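Local coordinates for protein succinylglutamate desuccinylase (Vibrio parahaemolyticus, PDB 2BCO) that probably catalyses the zinc-dependent hydrolysis of N-succinylglutamate to succinate and glutamate, the last step of arginine degradation by the AST pathway, at residues E52-I57 with T148-D153; I56-G61 with C91-A96; G83-D88 with A240-I245; A188-V193 with T235-A240. All coordinates share one frame; numbering follows the deposited sequence.

Interaction 1. Residues E52-I57 with T148-D153; sequences ETKNII and TRWHLD
Lys54 lays its aliphatic chain slantwise along the indole of Trp150. Lys54 CB stands 4.0 Å from Thr148 O, and the next carbon, Lys54 CG, is 3.9 Å from Trp150 NE1. Lys54 CD comes closer, to 3.3 Å from Trp150 NE1. Lys54 CE meets Trp150 CZ2 at 3.6 Å. The chain is extended up to CE and then bends (chi4 63°), which carries NZ off to a salt bridge with Glu247. Lysine suits a margin like this one: its methylenes pack on the indole while its charge finds a carboxylate.

Asn55 points to the face of the sheet that carries Arg149 and His151. Its ND2 gives a hydrogen bond of 2.7 Å to Thr148 OG1, which lies in the amide plane. Arg90 NH1 binds Asn55 OD1, so both ends of the amide are held; Thr148 OG1 is also bonded to Glu145 O. Behind these side chains runs a parallel ladder in the central sheet of the catalytic domain: Asn55 and Ile57 each use both N and O toward this neighbour, Asn55 to Thr148 O and Trp150 N, Ile57 to Trp150 O and Leu152 N. The axes of the paired strand segments are inclined at 18°.

Ile56 CG2 packs on Trp150 CB at 3.8 Å, both chains pointing the same way. On the opposite face, Ile57 CG2 sits over the His151 ring in a CH-pi contact, 3.9 Å from its centroid. That imidazole is tied at both nitrogens, ND1 to Ser207 and NE2 to Ser59.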
loop_
_atom_site.group_PDB
_atom_site.type_symbol
_atom_site.label_atom_id
_atom_site.label_comp_id
_atom_site.label_asym_id
_atom_site.label_seq_id
_atom_site.Cartn_x
_atom_site.Cartn_y
_atom_site.Cartn_z
ATOM N N GLU A 52 -0.723 17.504 17.335
ATOM C CA GLU A 52 0.158 16.376 17.054
ATOM C C GLU A 52 -0.612 15.106 16.680
ATOM O O GLU A 52 -0.020 14.042 16.508
ATOM C CB GLU A 52 1.056 16.098 18.265
ATOM C CG GLU A 52 1.838 17.308 18.790
ATOM C CD GLU A 52 2.796 17.912 17.767
ATOM O OE1 GLU A 52 2.324 18.552 16.804
ATOM O OE2 GLU A 52 4.025 17.748 17.928
ATOM N N THR A 53 -1.932 15.219 16.563
ATOM C CA THR A 53 -2.761 14.076 16.196
ATOM C C THR A 53 -2.467 13.656 14.756
ATOM O O THR A 53 -2.512 14.481 13.847
ATOM C CB THR A 53 -4.264 14.412 16.291
ATOM O OG1 THR A 53 -4.625 14.651 17.659
ATOM C CG2 THR A 53 -5.100 13.268 15.729
ATOM N N LYS A 54 -2.173 12.376 14.548
ATOM C CA LYS A 54 -1.890 11.885 13.204
ATOM C C LYS A 54 -3.146 11.788 12.333
ATOM O O LYS A 54 -4.257 11.565 12.821
ATOM C CB LYS A 54 -1.213 10.513 13.264
ATOM C CG LYS A 54 0.167 10.538 13.901
ATOM C CD LYS A 54 0.866 9.203 13.755
ATOM C CE LYS A 54 2.276 9.250 14.319
ATOM N NZ LYS A 54 2.291 9.517 15.786
ATOM N N ASN A 55 -2.954 11.987 11.037
ATOM C CA ASN A 55 -4.038 11.892 10.074
ATOM C C ASN A 55 -3.625 10.765 9.152
ATOM O O ASN A 55 -2.841 10.947 8.224
ATOM C CB ASN A 55 -4.186 13.214 9.332
ATOM C CG ASN A 55 -4.656 14.324 10.245
ATOM O OD1 ASN A 55 -5.827 14.380 10.617
ATOM N ND2 ASN A 55 -3.739 15.199 10.636
ATOM N N ILE A 56 -4.147 9.582 9.444
ATOM C CA ILE A 56 -3.812 8.388 8.691
ATOM C C ILE A 56 -4.887 7.896 7.741
ATOM O O ILE A 56 -6.025 7.645 8.140
ATOM C CB ILE A 56 -3.493 7.215 9.637
ATOM C CG1 ILE A 56 -2.603 7.688 10.788
ATOM C CG2 ILE A 56 -2.826 6.096 8.854
ATOM C CD1 ILE A 56 -2.357 6.614 11.837
ATOM N N ILE A 57 -4.514 7.756 6.479
ATOM C CA ILE A 57 -5.423 7.220 5.483
ATOM C C ILE A 57 -5.035 5.757 5.423
ATOM O O ILE A 57 -3.874 5.430 5.219
ATOM C CB ILE A 57 -5.195 7.824 4.084
ATOM C CG1 ILE A 57 -5.582 9.303 4.073
ATOM C CG2 ILE A 57 -6.013 7.048 3.045
ATOM C CD1 ILE A 57 -5.325 9.975 2.729
ATOM N N THR A 148 1.890 15.559 10.082
ATOM C CA THR A 148 0.922 14.647 10.677
ATOM C C THR A 148 0.359 13.638 9.667
ATOM O O THR A 148 -0.260 12.656 10.052
ATOM C CB THR A 148 -0.279 15.424 11.251
ATOM O OG1 THR A 148 -1.131 15.850 10.173
ATOM C CG2 THR A 148 0.206 16.656 12.023
ATOM N N ARG A 149 0.590 13.868 8.380
ATOM C CA ARG A 149 0.032 13.001 7.345
ATOM C C ARG A 149 0.656 11.628 7.080
ATOM O O ARG A 149 1.872 11.489 6.893
ATOM C CB ARG A 149 -0.038 13.786 6.043
ATOM C CG ARG A 149 -0.843 15.062 6.163
ATOM C CD ARG A 149 -0.609 15.951 4.967
ATOM N NE ARG A 149 -1.184 17.283 5.134
ATOM C CZ ARG A 149 -0.910 18.304 4.328
ATOM N NH1 ARG A 149 -0.071 18.130 3.314
ATOM N NH2 ARG A 149 -1.475 19.492 4.528
ATOM N N TRP A 150 -0.215 10.619 7.041
ATOM C CA TRP A 150 0.174 9.234 6.786
ATOM C C TRP A 150 -0.780 8.596 5.787
ATOM O O TRP A 150 -1.972 8.879 5.784
ATOM C CB TRP A 150 0.108 8.383 8.061
ATOM C CG TRP A 150 1.131 8.688 9.110
ATOM C CD1 TRP A 150 1.251 9.836 9.832
ATOM C CD2 TRP A 150 2.134 7.788 9.608
ATOM N NE1 TRP A 150 2.250 9.702 10.765
ATOM C CE2 TRP A 150 2.798 8.457 10.660
ATOM C CE3 TRP A 150 2.498 6.473 9.298
ATOM C CZ2 TRP A 150 3.851 7.864 11.373
ATOM C CZ3 TRP A 150 3.544 5.881 10.015
ATOM C CH2 TRP A 150 4.194 6.572 11.052
ATOM N N HIS A 151 -0.248 7.727 4.942
ATOM C CA HIS A 151 -1.072 7.005 3.992
ATOM C C HIS A 151 -0.504 5.610 3.831
ATOM O O HIS A 151 0.573 5.416 3.275
ATOM C CB HIS A 151 -1.131 7.687 2.624
ATOM C CG HIS A 151 -2.078 7.016 1.672
ATOM N ND1 HIS A 151 -2.347 7.504 0.412
ATOM C CD2 HIS A 151 -2.826 5.893 1.808
ATOM C CE1 HIS A 151 -3.218 6.711 -0.189
ATOM N NE2 HIS A 151 -3.525 5.726 0.635
ATOM N N LEU A 152 -1.242 4.641 4.343
ATOM C CA LEU A 152 -0.852 3.248 4.262
ATOM C C LEU A 152 -1.830 2.548 3.321
ATOM O O LEU A 152 -2.996 2.338 3.662
ATOM C CB LEU A 152 -0.898 2.612 5.654
ATOM C CG LEU A 152 0.247 2.851 6.647
ATOM C CD1 LEU A 152 0.773 4.262 6.572
ATOM C CD2 LEU A 152 -0.257 2.567 8.040
ATOM N N ASP A 153 -1.352 2.220 2.125
ATOM C CA ASP A 153 -2.162 1.532 1.120
ATOM C C ASP A 153 -1.869 0.035 1.214
ATOM O O ASP A 153 -0.775 -0.410 0.861
ATOM C CB ASP A 153 -1.811 2.028 -0.285
ATOM C CG ASP A 153 -2.771 1.506 -1.327
ATOM O OD1 ASP A 153 -2.444 1.514 -2.530
ATOM O OD2 ASP A 153 -3.874 1.090 -0.930
#

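Interaction 2. Residues I56-G61 with C91-A96; sequences IIISCG and CLFIIA
The ring of Phe93 receives the tip of Ile58 at a slant, with Ile58 CD1 3.6 Å from Phe93 CE2 and almost as near CZ. The two side chains lie alongside each other and point the same way. Val73, Ile76 and Ile77 of helix 68-81 and Phe10 of helix 10-15 also press on this ring, so a large flat apolar residue suits a layer filled from several directions. Cys91 SG lies near the same isoleucine tip, 4.3 Å from Ile58 CD1. Farther on, Cys60 SG sits between its backbone N and carbonyl carbon (chi1 61°), a turn that brings it to 4.0 Å from Ile95 CG1.

The reverse face carries Ile57, Leu92, Ser59 and Ile94. Ile57 CG2 meets Ile94 CD1 at 4.2 Å, and Ser59 CB lies 3.9 Å from Ile94 CB. Serine is small enough for this spot, and its buried OG is bonded to Asp153 and His151 of the next strand. Helix 125-141 covers Ile57 and Leu92.

Five backbone hydrogen bonds join the strands in parallel register, from Leu92 N to Ile56 O at one end to Ala96 N to Cys60 O at the other. Gly61 then leaves the strand with positive phi (75°), a conformation glycine adopts easily. The arrangement is a beta-alpha-beta unit, strand 55-60, helix 68-81 and strand 90-95, and the zinc ligands His63 and Glu66 follow shortly after its first strand, as in zinc-dependent exopeptidase folds.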
loop_
_atom_site.group_PDB
_atom_site.type_symbol
_atom_site.label_atom_id
_atom_site.label_comp_id
_atom_site.label_asym_id
_atom_site.label_seq_id
_atom_site.Cartn_x
_atom_site.Cartn_y
_atom_site.Cartn_z
ATOM N N ILE A 56 -4.147 9.582 9.444
ATOM C CA ILE A 56 -3.812 8.388 8.691
ATOM C C ILE A 56 -4.887 7.896 7.741
ATOM O O ILE A 56 -6.025 7.645 8.140
ATOM C CB ILE A 56 -3.493 7.215 9.637
ATOM C CG1 ILE A 56 -2.603 7.688 10.788
ATOM C CG2 ILE A 56 -2.826 6.096 8.854
ATOM C CD1 ILE A 56 -2.357 6.614 11.837
ATOM N N ILE A 57 -4.514 7.756 6.479
ATOM C CA ILE A 57 -5.423 7.220 5.483
ATOM C C ILE A 57 -5.035 5.757 5.423
ATOM O O ILE A 57 -3.874 5.430 5.219
ATOM C CB ILE A 57 -5.195 7.824 4.084
ATOM C CG1 ILE A 57 -5.582 9.303 4.073
ATOM C CG2 ILE A 57 -6.013 7.048 3.045
ATOM C CD1 ILE A 57 -5.325 9.975 2.729
ATOM N N ILE A 58 -5.995 4.873 5.633
ATOM C CA ILE A 58 -5.707 3.453 5.580
ATOM C C ILE A 58 -6.589 2.878 4.483
ATOM O O ILE A 58 -7.776 2.660 4.684
ATOM C CB ILE A 58 -6.025 2.776 6.932
ATOM C CG1 ILE A 58 -5.228 3.465 8.053
ATOM C CG2 ILE A 58 -5.679 1.290 6.868
ATOM C CD1 ILE A 58 -5.714 3.124 9.461
ATOM N N SER A 59 -6.010 2.648 3.312
ATOM C CA SER A 59 -6.789 2.109 2.212
ATOM C C SER A 59 -6.465 0.658 1.904
ATOM O O SER A 59 -5.354 0.178 2.129
ATOM C CB SER A 59 -6.613 2.974 0.949
ATOM O OG SER A 59 -5.264 3.045 0.526
ATOM N N CYS A 60 -7.465 -0.045 1.405
ATOM C CA CYS A 60 -7.294 -1.429 1.029
ATOM C C CYS A 60 -8.193 -1.677 -0.166
ATOM O O CYS A 60 -9.088 -0.877 -0.459
ATOM C CB CYS A 60 -7.686 -2.351 2.184
ATOM S SG CYS A 60 -9.383 -2.192 2.683
ATOM N N GLY A 61 -7.947 -2.776 -0.865
ATOM C CA GLY A 61 -8.775 -3.096 -2.004
ATOM C C GLY A 61 -8.593 -2.300 -3.288
ATOM O O GLY A 61 -9.491 -2.326 -4.122
ATOM N N CYS A 91 -8.408 8.919 11.353
ATOM C CA CYS A 91 -8.207 7.971 10.258
ATOM C C CYS A 91 -9.282 8.038 9.183
ATOM O O CYS A 91 -10.408 8.468 9.426
ATOM C CB CYS A 91 -8.176 6.534 10.795
ATOM S SG CYS A 91 -7.059 6.211 12.179
ATOM N N LEU A 92 -8.916 7.601 7.986
ATOM C CA LEU A 92 -9.842 7.546 6.869
ATOM C C LEU A 92 -9.686 6.146 6.295
ATOM O O LEU A 92 -8.687 5.863 5.623
ATOM C CB LEU A 92 -9.494 8.587 5.799
ATOM C CG LEU A 92 -10.484 8.591 4.625
ATOM C CD1 LEU A 92 -11.837 9.059 5.124
ATOM C CD2 LEU A 92 -10.001 9.489 3.503
ATOM N N PHE A 93 -10.652 5.270 6.580
ATOM C CA PHE A 93 -10.615 3.894 6.093
ATOM C C PHE A 93 -11.283 3.801 4.743
ATOM O O PHE A 93 -12.409 4.274 4.542
ATOM C CB PHE A 93 -11.303 2.929 7.070
ATOM C CG PHE A 93 -10.569 2.762 8.383
ATOM C CD1 PHE A 93 -10.797 3.630 9.440
ATOM C CD2 PHE A 93 -9.629 1.751 8.544
ATOM C CE1 PHE A 93 -10.097 3.496 10.652
ATOM C CE2 PHE A 93 -8.921 1.603 9.749
ATOM C CZ PHE A 93 -9.159 2.483 10.804
ATOM N N ILE A 94 -10.592 3.173 3.810
ATOM C CA ILE A 94 -11.129 3.068 2.482
ATOM C C ILE A 94 -11.100 1.653 1.936
ATOM O O ILE A 94 -10.098 0.942 2.057
ATOM C CB ILE A 94 -10.339 3.991 1.505
ATOM C CG1 ILE A 94 -10.453 5.452 1.949
ATOM C CG2 ILE A 94 -10.862 3.833 0.081
ATOM C CD1 ILE A 94 -9.636 6.404 1.085
ATOM N N ILE A 95 -12.225 1.238 1.376
ATOM C CA ILE A 95 -12.313 -0.048 0.705
ATOM C C ILE A 95 -12.585 0.460 -0.707
ATOM O O ILE A 95 -13.717 0.772 -1.055
ATOM C CB ILE A 95 -13.508 -0.903 1.170
ATOM C CG1 ILE A 95 -13.305 -1.374 2.607
ATOM C CG2 ILE A 95 -13.668 -2.113 0.250
ATOM C CD1 ILE A 95 -14.508 -2.071 3.179
ATOM N N ALA A 96 -11.529 0.602 -1.494
ATOM C CA ALA A 96 -11.675 1.100 -2.846
ATOM C C ALA A 96 -12.104 -0.042 -3.747
ATOM O O ALA A 96 -11.708 -1.177 -3.536
ATOM C CB ALA A 96 -10.349 1.673 -3.331
#

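Interaction 3. Residues G83-D88 with A240-I245; sequences GFQKVD and ALRNLI
Gln85 and Asp88 belong to the loop that returns from helix 68-81 to strand 90-95, and they hold the last turn of helix 235-245 at Arg242 and Ile245. Gln85 starts with CG opposite the backbone N and then bends at chi2 (58°), which brings the carboxamide up to the helix. Its OE1 takes a hydrogen bond of 3.2 Å from Arg242 NH1, on a lone pair in the carbonyl plane; the amide and guanidinium planes are turned 46° apart. The bond is not straight, and arginine has stronger partners: NE makes a salt bridge with Asp238 and NH1 one with Asp79. The other end of the carboxamide closes back on its own loop, NE2 giving a bond of 2.8 Å to Lys86 O. Held at both ends, the glutamine amide is fixed against flipping.

The loop is the connection that completes a beta-alpha-beta unit, and here it runs past the end of a helix whose last-turn carbonyls lack helical amide partners. Asp88 N supplies one, bonding Ile245 O at 2.8 Å. The apolar part of the contact is Ile245, whose CD1 packs on Val87 CG2 at 3.9 Å and on the methylene Gln85 CG at 3.7 Å. Isoleucine suits this place because its CD1 reaches both; Val87 in turn rests on Ile80 of helix 68-81 and on Val32.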
loop_
_atom_site.group_PDB
_atom_site.type_symbol
_atom_site.label_atom_id
_atom_site.label_comp_id
_atom_site.label_asym_id
_atom_site.label_seq_id
_atom_site.Cartn_x
_atom_site.Cartn_y
_atom_site.Cartn_z
ATOM N N GLY A 83 -15.479 -0.020 21.282
ATOM C CA GLY A 83 -14.650 0.603 22.302
ATOM C C GLY A 83 -13.418 -0.206 22.661
ATOM O O GLY A 83 -12.557 0.259 23.402
ATOM N N PHE A 84 -13.327 -1.419 22.131
ATOM C CA PHE A 84 -12.188 -2.288 22.411
ATOM C C PHE A 84 -10.876 -1.710 21.874
ATOM O O PHE A 84 -9.813 -1.889 22.474
ATOM C CB PHE A 84 -12.441 -3.674 21.818
ATOM C CG PHE A 84 -11.292 -4.627 21.988
ATOM C CD1 PHE A 84 -10.313 -4.744 21.004
ATOM C CD2 PHE A 84 -11.178 -5.396 23.144
ATOM C CE1 PHE A 84 -9.229 -5.623 21.168
ATOM C CE2 PHE A 84 -10.102 -6.277 23.323
ATOM C CZ PHE A 84 -9.124 -6.391 22.334
ATOM N N GLN A 85 -10.953 -1.033 20.733
ATOM C CA GLN A 85 -9.776 -0.426 20.135
ATOM C C GLN A 85 -9.737 1.045 20.511
ATOM O O GLN A 85 -10.683 1.794 20.256
ATOM C CB GLN A 85 -9.809 -0.572 18.609
ATOM C CG GLN A 85 -8.690 0.168 17.875
ATOM C CD GLN A 85 -7.303 -0.258 18.323
ATOM O OE1 GLN A 85 -6.960 -1.438 18.280
ATOM N NE2 GLN A 85 -6.495 0.709 18.758
ATOM N N LYS A 86 -8.642 1.455 21.133
ATOM C CA LYS A 86 -8.483 2.842 21.539
ATOM C C LYS A 86 -8.127 3.671 20.303
ATOM O O LYS A 86 -7.232 3.302 19.530
ATOM C CB LYS A 86 -7.378 2.942 22.598
ATOM C CG LYS A 86 -7.043 4.353 23.044
ATOM C CD LYS A 86 -5.820 4.349 23.955
ATOM C CE LYS A 86 -5.206 5.732 24.094
ATOM N NZ LYS A 86 -6.094 6.674 24.819
ATOM N N VAL A 87 -8.828 4.782 20.107
ATOM C CA VAL A 87 -8.564 5.631 18.953
ATOM C C VAL A 87 -7.912 6.934 19.374
ATOM O O VAL A 87 -8.460 7.683 20.179
ATOM C CB VAL A 87 -9.852 5.930 18.183
ATOM C CG1 VAL A 87 -9.546 6.802 16.990
ATOM C CG2 VAL A 87 -10.486 4.633 17.728
ATOM N N ASP A 88 -6.739 7.203 18.816
ATOM C CA ASP A 88 -6.005 8.411 19.154
ATOM C C ASP A 88 -5.627 9.215 17.912
ATOM O O ASP A 88 -5.294 10.391 18.000
ATOM C CB ASP A 88 -4.742 8.039 19.925
ATOM C CG ASP A 88 -4.217 9.179 20.756
ATOM O OD1 ASP A 88 -4.773 9.415 21.852
ATOM O OD2 ASP A 88 -3.260 9.845 20.310
ATOM N N ALA A 240 0.899 -3.747 15.098
ATOM C CA ALA A 240 1.644 -2.514 14.886
ATOM C C ALA A 240 0.672 -1.450 14.364
ATOM O O ALA A 240 0.753 -0.290 14.752
ATOM C CB ALA A 240 2.778 -2.743 13.888
ATOM N N LEU A 241 -0.258 -1.855 13.501
ATOM C CA LEU A 241 -1.235 -0.920 12.958
ATOM C C LEU A 241 -2.214 -0.471 14.039
ATOM O O LEU A 241 -2.640 0.685 14.057
ATOM C CB LEU A 241 -1.995 -1.551 11.784
ATOM C CG LEU A 241 -3.087 -0.709 11.116
ATOM C CD1 LEU A 241 -2.508 0.593 10.575
ATOM C CD2 LEU A 241 -3.694 -1.516 9.998
ATOM N N ARG A 242 -2.580 -1.375 14.945
ATOM C CA ARG A 242 -3.490 -0.991 16.026
ATOM C C ARG A 242 -2.778 -0.025 16.973
ATOM O O ARG A 242 -3.374 0.941 17.448
ATOM C CB ARG A 242 -3.984 -2.224 16.792
ATOM C CG ARG A 242 -5.085 -3.000 16.057
ATOM C CD ARG A 242 -5.261 -4.420 16.596
ATOM N NE ARG A 242 -6.295 -5.147 15.868
ATOM C CZ ARG A 242 -7.602 -5.038 16.097
ATOM N NH1 ARG A 242 -8.055 -4.227 17.050
ATOM N NH2 ARG A 242 -8.461 -5.734 15.362
ATOM N N ASN A 243 -1.499 -0.275 17.229
ATOM C CA ASN A 243 -0.734 0.595 18.114
ATOM C C ASN A 243 -0.595 1.986 17.504
ATOM O O ASN A 243 -0.546 2.979 18.221
ATOM C CB ASN A 243 0.666 0.023 18.381
ATOM C CG ASN A 243 0.639 -1.215 19.269
ATOM O OD1 ASN A 243 -0.300 -1.424 20.036
ATOM N ND2 ASN A 243 1.685 -2.028 19.184
ATOM N N LEU A 244 -0.543 2.050 16.176
ATOM C CA LEU A 244 -0.390 3.318 15.481
ATOM C C LEU A 244 -1.643 4.178 15.583
ATOM O O LEU A 244 -1.557 5.386 15.851
ATOM C CB LEU A 244 -0.040 3.073 14.010
ATOM C CG LEU A 244 0.206 4.292 13.111
ATOM C CD1 LEU A 244 1.416 5.072 13.621
ATOM C CD2 LEU A 244 0.438 3.835 11.666
ATOM N N ILE A 245 -2.808 3.574 15.367
ATOM C CA ILE A 245 -4.038 4.343 15.461
ATOM C C ILE A 245 -4.310 4.722 16.930
ATOM O O ILE A 245 -5.003 5.696 17.208
ATOM C CB ILE A 245 -5.247 3.559 14.855
ATOM C CG1 ILE A 245 -5.851 2.618 15.886
ATOM C CG2 ILE A 245 -4.799 2.745 13.642
ATOM C CD1 ILE A 245 -7.077 3.184 16.542
#

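Interaction 4. Residues A188-V193 with T235-A240; sequences AHIEAV and TAFDLA
Ala188 and Ala240 meet in a close helix-to-helix contact, where the end of helix 179-188 rests against the side of helix 235-245. No hydrogen bond crosses it. The closeness comes from alanine: Ala240 CB approaches Ala188 CA to 3.3 Å, and the two CB atoms are 3.5 Å apart. One turn earlier, Ala236 CB touches both Ala188 O and the His189 ring, which it reaches at CD2 (3.6 Å) from an oblique direction. Small methyls on one side of helix 235-245 thus let the backbone of the other helix end come near.

That end is a Schellman motif. His189 takes a positive phi (71°) and turns the chain toward strand 192-195, while its ND1 bonds Asp186 O in the preceding turn. Phe237, with CG opposite the backbone N (chi1 163°), packs against Ala188 and Ile190. Phe237 CD1 lies 4.1 Å from Ala188 CB and 4.2 Å from Ile190 CD1; the isoleucine runs alongside the phenyl group, both pointing the same way. A large aromatic and a branched aliphatic residue suit this layer, for both also touch Met218 on strand 214-220, the strand that carries Glu219, the predicted active-site residue.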
loop_
_atom_site.group_PDB
_atom_site.type_symbol
_atom_site.label_atom_id
_atom_site.label_comp_id
_atom_site.label_asym_id
_atom_site.label_seq_id
_atom_site.Cartn_x
_atom_site.Cartn_y
_atom_site.Cartn_z
ATOM N N ALA A 188 6.070 -3.450 12.792
ATOM C CA ALA A 188 5.101 -4.282 12.078
ATOM C C ALA A 188 5.717 -5.574 11.592
ATOM O O ALA A 188 5.004 -6.472 11.163
ATOM C CB ALA A 188 4.513 -3.521 10.893
ATOM N N HIS A 189 7.040 -5.662 11.655
ATOM C CA HIS A 189 7.755 -6.855 11.221
ATOM C C HIS A 189 7.736 -7.040 9.707
ATOM O O HIS A 189 7.815 -8.168 9.215
ATOM C CB HIS A 189 7.183 -8.102 11.898
ATOM C CG HIS A 189 7.580 -8.251 13.333
ATOM N ND1 HIS A 189 8.091 -7.204 14.074
ATOM C CD2 HIS A 189 7.520 -9.309 14.176
ATOM C CE1 HIS A 189 8.326 -7.611 15.305
ATOM N NE2 HIS A 189 7.987 -8.887 15.396
ATOM N N ILE A 190 7.633 -5.932 8.975
ATOM C CA ILE A 190 7.644 -5.979 7.516
ATOM C C ILE A 190 9.090 -6.319 7.170
ATOM O O ILE A 190 10.017 -5.581 7.501
ATOM C CB ILE A 190 7.245 -4.619 6.913
ATOM C CG1 ILE A 190 5.846 -4.245 7.412
ATOM C CG2 ILE A 190 7.245 -4.693 5.390
ATOM C CD1 ILE A 190 4.724 -5.166 6.864
ATOM N N GLU A 191 9.276 -7.459 6.523
ATOM C CA GLU A 191 10.603 -7.950 6.193
ATOM C C GLU A 191 11.501 -7.061 5.351
ATOM O O GLU A 191 12.716 -7.078 5.528
ATOM C CB GLU A 191 10.468 -9.327 5.551
ATOM C CG GLU A 191 9.786 -10.323 6.481
ATOM C CD GLU A 191 9.463 -11.633 5.803
ATOM O OE1 GLU A 191 10.378 -12.220 5.187
ATOM O OE2 GLU A 191 8.297 -12.086 5.893
ATOM N N ALA A 192 10.922 -6.286 4.441
ATOM C CA ALA A 192 11.735 -5.425 3.602
ATOM C C ALA A 192 10.976 -4.229 3.049
ATOM O O ALA A 192 9.747 -4.267 2.913
ATOM C CB ALA A 192 12.318 -6.232 2.455
ATOM N N VAL A 193 11.719 -3.162 2.755
ATOM C CA VAL A 193 11.137 -1.962 2.171
ATOM C C VAL A 193 11.944 -1.572 0.939
ATOM O O VAL A 193 13.165 -1.471 0.994
ATOM C CB VAL A 193 11.138 -0.766 3.140
ATOM C CG1 VAL A 193 10.337 0.385 2.533
ATOM C CG2 VAL A 193 10.535 -1.180 4.473
ATOM N N THR A 235 -0.388 -11.070 11.955
ATOM C CA THR A 235 -0.585 -10.635 13.328
ATOM C C THR A 235 0.346 -9.491 13.759
ATOM O O THR A 235 -0.101 -8.517 14.361
ATOM C CB THR A 235 -0.415 -11.826 14.299
ATOM O OG1 THR A 235 -1.383 -12.832 13.973
ATOM C CG2 THR A 235 -0.597 -11.386 15.751
ATOM N N ALA A 236 1.633 -9.605 13.458
ATOM C CA ALA A 236 2.587 -8.567 13.843
ATOM C C ALA A 236 2.232 -7.233 13.181
ATOM O O ALA A 236 2.264 -6.181 13.813
ATOM C CB ALA A 236 4.006 -8.992 13.462
ATOM N N PHE A 237 1.895 -7.277 11.902
ATOM C CA PHE A 237 1.523 -6.054 11.223
ATOM C C PHE A 237 0.270 -5.430 11.839
ATOM O O PHE A 237 0.226 -4.226 12.101
ATOM C CB PHE A 237 1.253 -6.315 9.736
ATOM C CG PHE A 237 0.489 -5.212 9.074
ATOM C CD1 PHE A 237 1.134 -4.067 8.637
ATOM C CD2 PHE A 237 -0.898 -5.294 8.937
ATOM C CE1 PHE A 237 0.415 -3.017 8.073
ATOM C CE2 PHE A 237 -1.625 -4.250 8.377
ATOM C CZ PHE A 237 -0.963 -3.110 7.944
ATOM N N ASP A 238 -0.759 -6.250 12.030
ATOM C CA ASP A 238 -2.029 -5.781 12.574
ATOM C C ASP A 238 -1.905 -5.121 13.944
ATOM O O ASP A 238 -2.597 -4.141 14.232
ATOM C CB ASP A 238 -3.018 -6.949 12.646
ATOM C CG ASP A 238 -4.368 -6.541 13.194
ATOM O OD1 ASP A 238 -5.047 -5.712 12.567
ATOM O OD2 ASP A 238 -4.752 -7.051 14.262
ATOM N N LEU A 239 -1.028 -5.670 14.781
ATOM C CA LEU A 239 -0.786 -5.153 16.125
ATOM C C LEU A 239 -0.065 -3.812 16.008
ATOM O O LEU A 239 -0.371 -2.861 16.725
ATOM C CB LEU A 239 0.076 -6.145 16.905
ATOM C CG LEU A 239 -0.028 -6.178 18.433
ATOM C CD1 LEU A 239 0.875 -7.283 18.969
ATOM C CD2 LEU A 239 0.371 -4.847 19.021
ATOM N N ALA A 240 0.899 -3.747 15.098
ATOM C CA ALA A 240 1.644 -2.514 14.886
ATOM C C ALA A 240 0.672 -1.450 14.364
ATOM O O ALA A 240 0.753 -0.290 14.752
ATOM C CB ALA A 240 2.778 -2.743 13.888
#

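How the interactions relate
Interactions 1 and 2 are the two flanks of strand 55-60, their centres 11 Å apart: residues 149-157 pair on one side and 90-95 on the other, and Asp153 OD2 reaches Ser59 OG at 2.8 Å between them. Interactions 3 and 4 share helix 235-245 and meet at Ala240, with centres 15 Å apart. That helix lies over the sheet, where Leu241 and Leu244 pack on Leu152 and Leu244 also on Ile56. Along the chain, interaction 3 crosses interactions 1 and 2, whereas interaction 4 follows both. Distant strands of the catalytic domain thus meet under one helix, with zinc ligands His63 and Glu66 shortly after strand 55-60 and His155 farther along strand 149-157.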